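Local coordinates for Thiol:disulfide interchange protein (Proteus mirabilis, PDB 4OD7) that probably acts as a periplasmic thiol:disulfide oxidoreductase of the thioredoxin family that introduces disulfide bonds into substrate proteins, at residues A[24-29]-A[43-48]; A[62-67]-A[72-77]; A[162-167]-A[173-178]. The protein carries 1 engineered substitution. All coordinates share one frame; numbering follows the deposited sequence.

Contact 1: residues A[24-29]-A[43-48]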
ATOM      1  N   VAL A  24       4.924  -2.011  10.343  1.00 26.16           N
ATOM      2  CA  VAL A  24       4.532  -2.535   9.026  1.00 25.21           C
ATOM      3  C   VAL A  24       4.421  -1.402   7.963  1.00 21.47           C
ATOM      4  O   VAL A  24       3.674  -0.449   8.147  1.00 21.09           O
ATOM      5  CB  VAL A  24       3.190  -3.305   9.087  1.00 25.28           C
ATOM      6  CG1 VAL A  24       2.876  -3.893   7.713  1.00 23.30           C
ATOM      7  CG2 VAL A  24       3.244  -4.439  10.102  1.00 24.28           C
ATOM      8  N   VAL A  25       5.163  -1.512   6.860  1.00 20.05           N
ATOM      9  CA  VAL A  25       5.042  -0.572   5.746  1.00 18.23           C
ATOM     10  C   VAL A  25       4.618  -1.315   4.461  1.00 19.12           C
ATOM     11  O   VAL A  25       5.337  -2.168   3.958  1.00 21.66           O
ATOM     12  CB  VAL A  25       6.335   0.176   5.442  1.00 19.03           C
ATOM     13  CG1 VAL A  25       6.066   1.240   4.371  1.00 19.43           C
ATOM     14  CG2 VAL A  25       6.917   0.826   6.718  1.00 19.57           C
ATOM     15  N   GLU A  26       3.452  -0.938   3.956  1.00 17.33           N
ATOM     16  CA  GLU A  26       2.841  -1.428   2.729  1.00 15.73           C
ATOM     17  C   GLU A  26       3.194  -0.488   1.550  1.00 17.82           C
ATOM     18  O   GLU A  26       3.160   0.729   1.696  1.00 15.56           O
ATOM     19  CB  GLU A  26       1.335  -1.477   2.953  1.00 17.33           C
ATOM     20  CG  GLU A  26       0.854  -2.444   4.024  1.00 18.26           C
ATOM     21  CD  GLU A  26      -0.682  -2.408   4.282  1.00 20.98           C
ATOM     22  OE1 GLU A  26      -1.447  -1.915   3.459  1.00 17.67           O
ATOM     23  OE2 GLU A  26      -1.143  -2.768   5.385  1.00 23.31           O
ATOM     24  N   PHE A  27       3.544  -1.058   0.396  1.00 16.63           N
ATOM     25  CA  PHE A  27       3.824  -0.312  -0.825  1.00 14.86           C
ATOM     26  C   PHE A  27       2.894  -0.796  -1.951  1.00 15.27           C
ATOM     27  O   PHE A  27       2.812  -1.996  -2.229  1.00 15.02           O
ATOM     28  CB  PHE A  27       5.271  -0.519  -1.222  1.00 16.88           C
ATOM     29  CG  PHE A  27       6.252   0.024  -0.233  1.00 15.61           C
ATOM     30  CD1 PHE A  27       6.726   1.310  -0.329  1.00 17.66           C
ATOM     31  CD2 PHE A  27       6.740  -0.780   0.779  1.00 16.39           C
ATOM     32  CE1 PHE A  27       7.658   1.776   0.611  1.00 17.25           C
ATOM     33  CE2 PHE A  27       7.656  -0.305   1.700  1.00 18.06           C
ATOM     34  CZ  PHE A  27       8.112   0.957   1.616  1.00 17.38           C
ATOM     35  N   PHE A  28       2.240   0.137  -2.627  1.00 15.92           N
ATOM     36  CA  PHE A  28       1.274  -0.220  -3.669  1.00 11.53           C
ATOM     37  C   PHE A  28       1.207   0.854  -4.723  1.00 11.73           C
ATOM     38  O   PHE A  28       1.758   1.928  -4.559  1.00 13.90           O
ATOM     39  CB  PHE A  28      -0.112  -0.460  -3.032  1.00 12.08           C
ATOM     40  CG  PHE A  28      -0.912   0.806  -2.775  1.00 14.26           C
ATOM     41  CD1 PHE A  28      -1.990   1.160  -3.592  1.00 13.70           C
ATOM     42  CD2 PHE A  28      -0.601   1.645  -1.701  1.00 11.78           C
ATOM     43  CE1 PHE A  28      -2.724   2.302  -3.332  1.00 10.06           C
ATOM     44  CE2 PHE A  28      -1.328   2.784  -1.465  1.00 14.06           C
ATOM     45  CZ  PHE A  28      -2.400   3.096  -2.282  1.00 12.37           C
ATOM     46  N   SER A  29       0.503   0.547  -5.798  1.00 10.55           N
ATOM     47  CA  SER A  29       0.162   1.496  -6.825  1.00 11.72           C
ATOM     48  C   SER A  29      -1.291   1.268  -7.272  1.00 13.13           C
ATOM     49  O   SER A  29      -1.747   0.123  -7.426  1.00 13.90           O
ATOM     50  CB  SER A  29       1.100   1.361  -8.042  1.00 13.66           C
ATOM     51  OG  SER A  29       0.702   2.216  -9.098  1.00 15.10           O
ATOM     52  N   LYS A  43      -8.120  -8.959  -0.207  1.00 21.38           N
ATOM     53  CA  LYS A  43      -8.096  -8.245   1.071  1.00 23.16           C
ATOM     54  C   LYS A  43      -6.970  -8.748   1.989  1.00 25.19           C
ATOM     55  O   LYS A  43      -7.180  -8.983   3.163  1.00 28.64           O
ATOM     56  CB  LYS A  43      -9.458  -8.417   1.747  1.00 24.28           C
ATOM     57  CG  LYS A  43     -10.638  -7.926   0.909  1.00 28.40           C
ATOM     58  CD  LYS A  43     -11.928  -8.241   1.588  1.00 32.09           C
ATOM     59  CE  LYS A  43     -13.148  -7.856   0.798  1.00 34.12           C
ATOM     60  NZ  LYS A  43     -14.335  -7.762   1.729  1.00 37.76           N
ATOM     61  N   VAL A  44      -5.778  -8.960   1.456  1.00 23.23           N
ATOM     62  CA  VAL A  44      -4.722  -9.514   2.274  1.00 21.74           C
ATOM     63  C   VAL A  44      -4.243  -8.433   3.234  1.00 22.25           C
ATOM     64  O   VAL A  44      -4.063  -8.708   4.420  1.00 22.05           O
ATOM     65  CB  VAL A  44      -3.558 -10.058   1.428  1.00 23.10           C
ATOM     66  CG1 VAL A  44      -2.495 -10.712   2.303  1.00 23.14           C
ATOM     67  CG2 VAL A  44      -4.045 -11.070   0.441  1.00 20.32           C
ATOM     68  N   ASN A  45      -4.031  -7.204   2.765  1.00 21.63           N
ATOM     69  CA  ASN A  45      -3.574  -6.153   3.710  1.00 21.15           C
ATOM     70  C   ASN A  45      -4.613  -5.831   4.792  1.00 21.16           C
ATOM     71  O   ASN A  45      -4.275  -5.559   5.927  1.00 21.83           O
ATOM     72  CB  ASN A  45      -3.206  -4.847   3.018  1.00 20.12           C
ATOM     73  CG  ASN A  45      -4.385  -4.165   2.387  1.00 19.46           C
ATOM     74  OD1 ASN A  45      -5.159  -4.782   1.682  1.00 21.72           O
ATOM     75  ND2 ASN A  45      -4.568  -2.904   2.699  1.00 18.32           N
ATOM     76  N   SER A  46      -5.879  -5.897   4.442  1.00 21.56           N
ATOM     77  CA  SER A  46      -6.901  -5.634   5.407  1.00 22.05           C
ATOM     78  C   SER A  46      -7.024  -6.789   6.422  1.00 22.62           C
ATOM     79  O   SER A  46      -7.253  -6.528   7.587  1.00 24.63           O
ATOM     80  CB  SER A  46      -8.197  -5.271   4.686  1.00 22.11           C
ATOM     81  OG  SER A  46      -8.492  -6.183   3.703  1.00 26.55           O
ATOM     82  N   THR A  47      -6.875  -8.037   6.007  1.00 22.64           N
ATOM     83  CA  THR A  47      -6.856  -9.156   6.943  1.00 24.30           C
ATOM     84  C   THR A  47      -5.706  -8.985   7.925  1.00 25.41           C
ATOM     85  O   THR A  47      -5.853  -9.176   9.123  1.00 26.49           O
ATOM     86  CB  THR A  47      -6.685 -10.508   6.214  1.00 25.07           C
ATOM     87  OG1 THR A  47      -7.837 -10.760   5.416  1.00 30.13           O
ATOM     88  CG2 THR A  47      -6.520 -11.683   7.201  1.00 27.43           C
ATOM     89  N   VAL A  48      -4.576  -8.551   7.379  1.00 25.18           N
ATOM     90  CA  VAL A  48      -3.357  -8.324   8.131  1.00 24.17           C
ATOM     91  C   VAL A  48      -3.533  -7.201   9.157  1.00 24.26           C
ATOM     92  O   VAL A  48      -3.143  -7.348  10.319  1.00 26.41           O
ATOM     93  CB  VAL A  48      -2.196  -7.992   7.172  1.00 22.51           C
ATOM     94  CG1 VAL A  48      -1.013  -7.386   7.902  1.00 22.89           C
ATOM     95  CG2 VAL A  48      -1.770  -9.238   6.404  1.00 23.19           C
TER
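The carboxylate oxygen OE1 of E26 has two partners: N45 ND2 approaches it at 3.4 Å in a weak, bent hydrogen bond (141° at the hydrogen), while R60 on the neighbouring strand supplies the stronger one, a salt bridge through NH1. The rest of the meeting is van der Waals contact, with N45 CB also 3.4 Å from E26 OE1. The two side chains cross at about a right angle, and the carboxylate and amide planes stand 89° apart. E26 spans the gap because its chain is extended beyond CG (chi2 177°), bridging backbones whose closest CA atoms, those of E26 and N45, lie 8.0 Å apart. N45 ND2 also makes a weak hydrogen bond to E49 OE2, and that carboxylate sits close to E26 OE2; E26 and N45, both buried, thus meet a second acid and an arginine. At the start of the helix, K43 O accepts both T47 N and T47 OG1, from opposite faces of its carbonyl plane. The contact lies inside the beta-alpha-beta unit of the thioredoxin fold, in which strand 24-28 and the parallel strand 58-62 are joined through helices 33-41 and 44-51.

Contact 2: residues A[62-67]-A[72-77]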
ATOM      1  N   HIS A  62       2.105   4.927  -1.382  1.00 17.03           N
ATOM      2  CA  HIS A  62       1.918   4.804  -2.822  1.00 14.43           C
ATOM      3  C   HIS A  62       3.255   5.072  -3.550  1.00 16.72           C
ATOM      4  O   HIS A  62       4.123   5.867  -3.091  1.00 16.00           O
ATOM      5  CB  HIS A  62       0.841   5.766  -3.306  1.00 12.78           C
ATOM      6  CG  HIS A  62       0.439   5.546  -4.732  1.00 13.16           C
ATOM      7  ND1 HIS A  62       1.119   6.091  -5.798  1.00 13.29           N
ATOM      8  CD2 HIS A  62      -0.595   4.852  -5.261  1.00 12.78           C
ATOM      9  CE1 HIS A  62       0.526   5.735  -6.927  1.00 14.32           C
ATOM     10  NE2 HIS A  62      -0.516   4.981  -6.630  1.00 13.59           N
ATOM     11  N   VAL A  63       3.447   4.345  -4.647  1.00 12.68           N
ATOM     12  CA  VAL A  63       4.668   4.472  -5.410  1.00 14.21           C
ATOM     13  C   VAL A  63       4.465   5.327  -6.681  1.00 15.45           C
ATOM     14  O   VAL A  63       3.421   5.324  -7.287  1.00 16.75           O
ATOM     15  CB  VAL A  63       5.217   3.072  -5.802  1.00 16.03           C
ATOM     16  CG1 VAL A  63       5.427   2.174  -4.554  1.00 13.60           C
ATOM     17  CG2 VAL A  63       4.325   2.399  -6.832  1.00 14.94           C
ATOM     18  N   ASP A  64       5.509   6.032  -7.091  1.00 18.32           N
ATOM     19  CA  ASP A  64       5.432   6.943  -8.217  1.00 18.21           C
ATOM     20  C   ASP A  64       5.673   6.263  -9.520  1.00 17.86           C
ATOM     21  O   ASP A  64       5.326   6.813 -10.558  1.00 20.52           O
ATOM     22  CB  ASP A  64       6.473   8.054  -8.107  1.00 22.10           C
ATOM     23  CG  ASP A  64       6.211   9.039  -6.996  1.00 22.37           C
ATOM     24  OD1 ASP A  64       5.170   8.995  -6.306  1.00 20.90           O
ATOM     25  OD2 ASP A  64       7.126   9.851  -6.790  1.00 24.43           O
ATOM     26  N   PHE A  65       6.290   5.083  -9.471  1.00 19.15           N
ATOM     27  CA  PHE A  65       6.967   4.556 -10.648  1.00 22.33           C
ATOM     28  C   PHE A  65       6.089   3.768 -11.614  1.00 21.80           C
ATOM     29  O   PHE A  65       6.557   3.395 -12.683  1.00 23.39           O
ATOM     30  CB  PHE A  65       8.214   3.712 -10.260  1.00 23.94           C
ATOM     31  CG  PHE A  65       7.970   2.569  -9.283  1.00 19.87           C
ATOM     32  CD1 PHE A  65       7.464   1.364  -9.699  1.00 19.66           C
ATOM     33  CD2 PHE A  65       8.339   2.692  -7.970  1.00 19.86           C
ATOM     34  CE1 PHE A  65       7.274   0.342  -8.816  1.00 18.78           C
ATOM     35  CE2 PHE A  65       8.144   1.668  -7.086  1.00 20.27           C
ATOM     36  CZ  PHE A  65       7.622   0.484  -7.510  1.00 20.02           C
ATOM     37  N   LEU A  66       4.822   3.569 -11.284  1.00 20.42           N
ATOM     38  CA  LEU A  66       3.909   2.986 -12.246  1.00 21.06           C
ATOM     39  C   LEU A  66       2.946   4.051 -12.722  1.00 20.51           C
ATOM     40  O   LEU A  66       2.518   4.885 -11.948  1.00 20.84           O
ATOM     41  CB  LEU A  66       3.165   1.814 -11.646  1.00 20.27           C
ATOM     42  CG  LEU A  66       4.040   0.620 -11.226  1.00 18.89           C
ATOM     43  CD1 LEU A  66       3.186  -0.490 -10.617  1.00 19.02           C
ATOM     44  CD2 LEU A  66       4.842   0.106 -12.398  1.00 17.83           C
ATOM     45  N   GLY A  67       2.690   4.056 -14.026  1.00 18.14           N
ATOM     46  CA  GLY A  67       1.597   4.795 -14.610  1.00 17.49           C
ATOM     47  C   GLY A  67       2.004   6.195 -14.964  1.00 22.20           C
ATOM     48  O   GLY A  67       2.939   6.727 -14.372  1.00 25.13           O
ATOM     49  N   GLU A  72       1.246  11.807  -9.354  1.00 16.74           N
ATOM     50  CA  GLU A  72       0.038  12.535  -9.063  1.00 15.98           C
ATOM     51  C   GLU A  72      -0.849  11.677  -8.211  1.00 16.56           C
ATOM     52  O   GLU A  72      -1.626  12.200  -7.420  1.00 14.64           O
ATOM     53  CB  GLU A  72      -0.643  13.032 -10.341  1.00 19.18           C
ATOM     54  CG  GLU A  72       0.196  14.118 -10.954  1.00 21.39           C
ATOM     55  CD  GLU A  72       1.362  13.639 -11.792  1.00 22.68           C
ATOM     56  OE1 GLU A  72       1.611  12.444 -11.934  1.00 25.03           O
ATOM     57  OE2 GLU A  72       2.159  14.489 -12.167  1.00 24.14           O
ATOM     58  N   MET A  73      -0.749  10.356  -8.396  1.00 13.28           N
ATOM     59  CA  MET A  73      -1.542   9.422  -7.639  1.00 11.96           C
ATOM     60  C   MET A  73      -0.981   9.218  -6.264  1.00 11.19           C
ATOM     61  O   MET A  73      -1.717   8.948  -5.320  1.00 12.39           O
ATOM     62  CB  MET A  73      -1.661   8.097  -8.405  1.00 12.36           C
ATOM     63  CG  MET A  73      -2.617   8.246  -9.615  1.00 14.88           C
ATOM     64  SD  MET A  73      -4.325   8.653  -9.309  1.00 21.53           S
ATOM     65  CE  MET A  73      -4.867   7.183  -8.499  1.00 20.92           C
ATOM     66  N   THR A  74       0.319   9.375  -6.133  1.00 12.32           N
ATOM     67  CA  THR A  74       0.936   9.375  -4.819  1.00 12.19           C
ATOM     68  C   THR A  74       0.472  10.544  -3.973  1.00 12.21           C
ATOM     69  O   THR A  74       0.213  10.372  -2.806  1.00 13.24           O
ATOM     70  CB  THR A  74       2.460   9.413  -4.936  1.00 13.88           C
ATOM     71  OG1 THR A  74       2.894   8.203  -5.545  1.00 14.61           O
ATOM     72  CG2 THR A  74       3.143   9.582  -3.600  1.00 15.81           C
ATOM     73  N   ARG A  75       0.328  11.719  -4.582  1.00 14.98           N
ATOM     74  CA  ARG A  75      -0.230  12.888  -3.883  1.00 15.47           C
ATOM     75  C   ARG A  75      -1.713  12.671  -3.523  1.00 13.60           C
ATOM     76  O   ARG A  75      -2.113  12.995  -2.433  1.00 13.63           O
ATOM     77  CB  ARG A  75      -0.060  14.151  -4.713  1.00 15.56           C
ATOM     78  CG  ARG A  75      -0.560  15.436  -4.007  1.00 13.56           C
ATOM     79  CD  ARG A  75      -0.023  16.661  -4.761  1.00 17.68           C
ATOM     80  NE  ARG A  75       1.426  16.831  -4.609  1.00 15.58           N
ATOM     81  CZ  ARG A  75       2.021  17.437  -3.602  1.00 14.86           C
ATOM     82  NH1 ARG A  75       1.327  17.991  -2.619  1.00 15.27           N
ATOM     83  NH2 ARG A  75       3.332  17.501  -3.588  1.00 19.18           N
ATOM     84  N   ALA A  76      -2.491  12.071  -4.429  1.00 13.51           N
ATOM     85  CA  ALA A  76      -3.880  11.685  -4.174  1.00 13.02           C
ATOM     86  C   ALA A  76      -3.964  10.813  -2.934  1.00 13.03           C
ATOM     87  O   ALA A  76      -4.847  10.969  -2.108  1.00 11.18           O
ATOM     88  CB  ALA A  76      -4.451  10.929  -5.371  1.00 11.76           C
ATOM     89  N   TRP A  77      -3.060   9.862  -2.824  1.00 12.52           N
ATOM     90  CA  TRP A  77      -3.114   8.968  -1.698  1.00 12.87           C
ATOM     91  C   TRP A  77      -2.780   9.745  -0.413  1.00 12.33           C
ATOM     92  O   TRP A  77      -3.384   9.512   0.618  1.00 13.26           O
ATOM     93  CB  TRP A  77      -2.162   7.798  -1.874  1.00 13.84           C
ATOM     94  CG  TRP A  77      -2.233   6.787  -0.732  1.00 10.74           C
ATOM     95  CD1 TRP A  77      -1.227   6.410   0.066  1.00 12.20           C
ATOM     96  CD2 TRP A  77      -3.386   6.061  -0.291  1.00 11.62           C
ATOM     97  NE1 TRP A  77      -1.652   5.489   0.964  1.00 14.46           N
ATOM     98  CE2 TRP A  77      -2.980   5.248   0.767  1.00 14.56           C
ATOM     99  CE3 TRP A  77      -4.716   6.003  -0.707  1.00 13.87           C
ATOM    100  CZ2 TRP A  77      -3.857   4.387   1.433  1.00 15.55           C
ATOM    101  CZ3 TRP A  77      -5.587   5.128  -0.046  1.00 17.60           C
ATOM    102  CH2 TRP A  77      -5.156   4.351   1.006  1.00 16.70           C
TER
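H62, at the end of strand 58-62, directs its ring onto the first turns of helix 70-83. With CG anti to the backbone N (chi1 -171°), the ring lies beside T74, and ND1 donates to T74 OG1 over 2.8 Å. The bond is fairly straight at 157°, and the hydroxyl sits only 15° out of the ring plane. One face of the imidazole rests against the helix backbone at M73, whose carbonyl carbon lies off-centre toward the rim. M73 CB packs 3.5 Å from H62 CE1, while H62 CB touches W77 CB at 3.9 Å. The other ring nitrogen, NE2, is hydrogen-bonded to F30 N, so both ends of the imidazole are tied down and its rotation is fixed.

V63 turns its side chain from the helix, toward S29 and helix 130-145, and its main chain bonds to F28. Here the chain leaves the thioredoxin core and enters the helical domain that DsbA enzymes carry inserted in that fold, of which helix 70-83 is the first member.

D64 is the third member of a hydrogen-bonded chain. T74 OG1 donates to D64 OD1 in a short bond of 2.5 Å, meeting the oxygen nearly along its C-O axis, so that the threonine hydroxyl joins histidine to aspartate; G70 O on the preceding turn lies within hydrogen-bonding distance as a competing acceptor for the same proton. D64 OD2 has a weak bond to Q140. Beyond it, F65 carries V63 CG2 over the centre of its ring, 3.8 Å above the plane, and both F65 and L66 pack on the backbone of the bound peptide.

Contact 3: residues A[162-167]-A[173-178]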
ATOM      1  N   MET A 162       8.736  -9.304   3.175  1.00 33.78           N
ATOM      2  CA  MET A 162       7.845 -10.407   2.828  1.00 31.55           C
ATOM      3  C   MET A 162       8.089 -10.989   1.440  1.00 27.94           C
ATOM      4  O   MET A 162       8.366 -10.263   0.494  1.00 25.53           O
ATOM      5  CB  MET A 162       6.392  -9.985   2.907  1.00 28.32           C
ATOM      6  CG  MET A 162       5.935  -9.641   4.267  1.00 28.35           C
ATOM      7  SD  MET A 162       5.990 -10.993   5.432  1.00 33.06           S
ATOM      8  CE  MET A 162       4.759 -12.166   4.897  1.00 27.48           C
ATOM      9  N   LYS A 163       8.045 -12.311   1.368  1.00 27.08           N
ATOM     10  CA  LYS A 163       8.117 -13.054   0.126  1.00 27.64           C
ATOM     11  C   LYS A 163       6.741 -13.584  -0.237  1.00 26.03           C
ATOM     12  O   LYS A 163       6.333 -14.637   0.243  1.00 27.20           O
ATOM     13  CB  LYS A 163       9.102 -14.196   0.270  1.00 29.34           C
ATOM     14  CG  LYS A 163       9.710 -14.612  -1.010  1.00 29.80           C
ATOM     15  CD  LYS A 163      10.841 -15.599  -0.790  1.00 32.16           C
ATOM     16  CE  LYS A 163      10.566 -16.906  -1.532  1.00 32.78           C
ATOM     17  NZ  LYS A 163      10.849 -16.841  -2.974  1.00 32.09           N
ATOM     18  N   ASN A 164       6.014 -12.806  -1.036  1.00 24.31           N
ATOM     19  CA  ASN A 164       4.599 -13.063  -1.318  1.00 28.64           C
ATOM     20  C   ASN A 164       4.393 -14.382  -2.051  1.00 25.33           C
ATOM     21  O   ASN A 164       3.317 -14.973  -1.977  1.00 25.82           O
ATOM     22  CB  ASN A 164       3.967 -11.888  -2.078  1.00 31.09           C
ATOM     23  CG  ASN A 164       3.850 -10.615  -1.225  1.00 21.90           C
ATOM     24  OD1 ASN A 164       4.366 -10.541  -0.125  1.00 24.31           O
ATOM     25  ND2 ASN A 164       3.222  -9.587  -1.780  1.00 19.87           N
ATOM     26  N   ASP A 165       5.412 -14.792  -2.802  1.00 28.56           N
ATOM     27  CA  ASP A 165       5.386 -16.062  -3.540  1.00 28.26           C
ATOM     28  C   ASP A 165       5.988 -17.163  -2.676  1.00 27.78           C
ATOM     29  O   ASP A 165       6.309 -18.225  -3.158  1.00 29.00           O
ATOM     30  CB  ASP A 165       6.132 -15.952  -4.873  1.00 25.33           C
ATOM     31  CG  ASP A 165       7.615 -16.031  -4.751  1.00 27.52           C
ATOM     32  OD1 ASP A 165       8.150 -15.761  -3.714  1.00 29.16           O
ATOM     33  OD2 ASP A 165       8.289 -16.294  -5.759  1.00 37.25           O
ATOM     34  N   GLY A 166       6.147 -16.879  -1.401  1.00 28.43           N
ATOM     35  CA  GLY A 166       6.753 -17.790  -0.468  1.00 31.39           C
ATOM     36  C   GLY A 166       5.745 -18.234   0.579  1.00 37.18           C
ATOM     37  O   GLY A 166       6.048 -19.078   1.439  1.00 43.95           O
ATOM     38  N   ILE A 167       4.550 -17.662   0.511  1.00 33.41           N
ATOM     39  CA  ILE A 167       3.440 -18.083   1.353  1.00 32.72           C
ATOM     40  C   ILE A 167       2.557 -19.068   0.588  1.00 31.91           C
ATOM     41  O   ILE A 167       2.212 -18.823  -0.563  1.00 32.05           O
ATOM     42  CB  ILE A 167       2.612 -16.873   1.830  1.00 32.53           C
ATOM     43  CG1 ILE A 167       3.427 -16.096   2.842  1.00 33.04           C
ATOM     44  CG2 ILE A 167       1.331 -17.290   2.499  1.00 31.34           C
ATOM     45  CD1 ILE A 167       2.974 -14.739   3.017  1.00 34.11           C
ATOM     46  N   GLU A 173      -8.214 -17.207   0.278  1.00 33.95           N
ATOM     47  CA  GLU A 173      -8.834 -16.818   1.547  1.00 30.70           C
ATOM     48  C   GLU A 173      -7.942 -17.274   2.665  1.00 30.58           C
ATOM     49  O   GLU A 173      -7.672 -16.530   3.583  1.00 34.40           O
ATOM     50  CB  GLU A 173     -10.223 -17.438   1.641  1.00 31.44           C
ATOM     51  CG  GLU A 173     -11.165 -17.097   0.428  1.00 70.09           C
ATOM     52  CD  GLU A 173     -10.756 -17.720  -0.927  1.00 60.38           C
ATOM     53  OE1 GLU A 173      -9.687 -18.331  -1.008  1.00 57.58           O
ATOM     54  OE2 GLU A 173     -11.487 -17.578  -1.926  1.00 55.76           O
ATOM     55  N   GLU A 174      -7.491 -18.512   2.575  1.00 37.79           N
ATOM     56  CA  GLU A 174      -6.437 -19.035   3.429  1.00 46.90           C
ATOM     57  C   GLU A 174      -5.127 -18.301   3.252  1.00 54.46           C
ATOM     58  O   GLU A 174      -4.365 -18.167   4.211  1.00 60.68           O
ATOM     59  CB  GLU A 174      -6.206 -20.509   3.212  1.00 49.38           C
ATOM     60  CG  GLU A 174      -7.156 -21.348   3.986  1.00 52.68           C
ATOM     61  CD  GLU A 174      -6.696 -22.765   4.056  1.00 56.04           C
ATOM     62  OE1 GLU A 174      -5.500 -23.015   3.786  1.00 56.26           O
ATOM     63  OE2 GLU A 174      -7.518 -23.634   4.393  1.00 57.33           O
ATOM     64  N   TYR A 175      -4.865 -17.836   2.026  1.00 52.58           N
ATOM     65  CA  TYR A 175      -3.611 -17.153   1.727  1.00 43.73           C
ATOM     66  C   TYR A 175      -3.539 -15.917   2.545  1.00 29.82           C
ATOM     67  O   TYR A 175      -2.496 -15.624   3.070  1.00 26.96           O
ATOM     68  CB  TYR A 175      -3.474 -16.753   0.251  1.00 38.79           C
ATOM     69  CG  TYR A 175      -2.173 -16.030  -0.064  1.00 28.42           C
ATOM     70  CD1 TYR A 175      -0.969 -16.716  -0.202  1.00 28.16           C
ATOM     71  CD2 TYR A 175      -2.149 -14.648  -0.168  1.00 24.28           C
ATOM     72  CE1 TYR A 175       0.215 -16.042  -0.483  1.00 24.79           C
ATOM     73  CE2 TYR A 175      -0.969 -13.969  -0.438  1.00 22.55           C
ATOM     74  CZ  TYR A 175       0.211 -14.674  -0.580  1.00 23.16           C
ATOM     75  OH  TYR A 175       1.365 -13.980  -0.848  1.00 23.05           O
ATOM     76  N   ALA A 176      -4.614 -15.160   2.608  1.00 27.11           N
ATOM     77  CA  ALA A 176      -4.622 -13.923   3.385  1.00 25.09           C
ATOM     78  C   ALA A 176      -4.496 -14.199   4.886  1.00 31.47           C
ATOM     79  O   ALA A 176      -3.838 -13.460   5.614  1.00 33.89           O
ATOM     80  CB  ALA A 176      -5.850 -13.182   3.102  1.00 24.16           C
ATOM     81  N   LYS A 177      -5.145 -15.259   5.347  1.00 30.80           N
ATOM     82  CA  LYS A 177      -5.021 -15.680   6.720  1.00 32.07           C
ATOM     83  C   LYS A 177      -3.613 -16.168   6.939  1.00 32.77           C
ATOM     84  O   LYS A 177      -3.007 -15.943   7.985  1.00 34.42           O
ATOM     85  CB  LYS A 177      -6.048 -16.738   7.028  1.00 39.32           C
ATOM     86  CG  LYS A 177      -7.418 -16.135   7.207  1.00 44.49           C
ATOM     87  CD  LYS A 177      -8.456 -17.180   7.572  1.00 53.17           C
ATOM     88  CE  LYS A 177      -8.544 -18.235   6.469  1.00 57.68           C
ATOM     89  NZ  LYS A 177      -9.639 -19.208   6.661  1.00 61.16           N
ATOM     90  N   ALA A 178      -3.123 -16.891   5.955  1.00 31.54           N
ATOM     91  CA  ALA A 178      -1.782 -17.418   6.009  1.00 32.73           C
ATOM     92  C   ALA A 178      -0.794 -16.283   5.985  1.00 31.06           C
ATOM     93  O   ALA A 178       0.249 -16.379   6.577  1.00 32.19           O
ATOM     94  CB  ALA A 178      -1.531 -18.349   4.851  1.00 35.04           C
TER
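Y175 and I167 cross at about a right angle, the tyrosine reaching from helix 172-187 across the CB branch of I167. On the isoleucine side the touching atoms are CB and CG2, and CG2 comes to 3.4 Å from Y175 CE1. The approach is oblique to the ring, whereas the main-chain oxygen of the same residue, I167 O, lies at the ring edge and in its plane, 3.4 Å from Y175 CE1. I167 therefore borders the phenol with both its side chain and its carbonyl. The CG2 methyl, anti to the backbone N, serves a second neighbour as well, packing on A178 CB at 3.9 Å one turn along the helix.

Farther out, the phenol end reaches the type I beta turn K163 to G166. Its hydroxyl donates to N164 O, with the acceptor near the ring plane; the separation of Y175 OH and N164 O, 2.5 Å, is unusually short and its exact value doubtful. Y175 CG is anti to the backbone N (chi1 179°), which carries the ring across from the helix to this turn. Turn and helix together belong to the C-terminal part of the thioredoxin fold, where strand 160-162 is followed by the last helix.

The N164 side chain adds CB, 3.6 Å from Y175 OH, while its OD1 is hydrogen-bonded to the hydroxyl of Y179, so two tyrosines of one helix hold the turn. G166 N closes that turn on K163 O at 2.8 Å, and K163 NZ forms a salt bridge with D165. The Y175 ring also stacks with the tryptophan of the bound peptide PWATCDS, and D165 packs on the peptide backbone.

Contact 1 touches both of the others, its centre 16 Å from that of contact 2 and 12 Å from that of contact 3, whereas contacts 2 and 3 lie on opposite sides of the chain's centre, their nearest atoms about 12 Å apart. The end of strand 24-28 is joined to the chain just after strand 58-62 by a probable hydrogen bond, V63 N to F28 O (3.0 Å), and S29 packs on H62, V63 and L66. Toward contact 3, V44 CG2 meets A176 CB at 3.8 Å, joining helix 44-51 to the last helix. F28 also packs on C35 of the redox-active pair, whose other member is the engineered S32. Contacts 2 and 3 each supply residues touching the peptide, which therefore connects two regions with centres 25 Å apart.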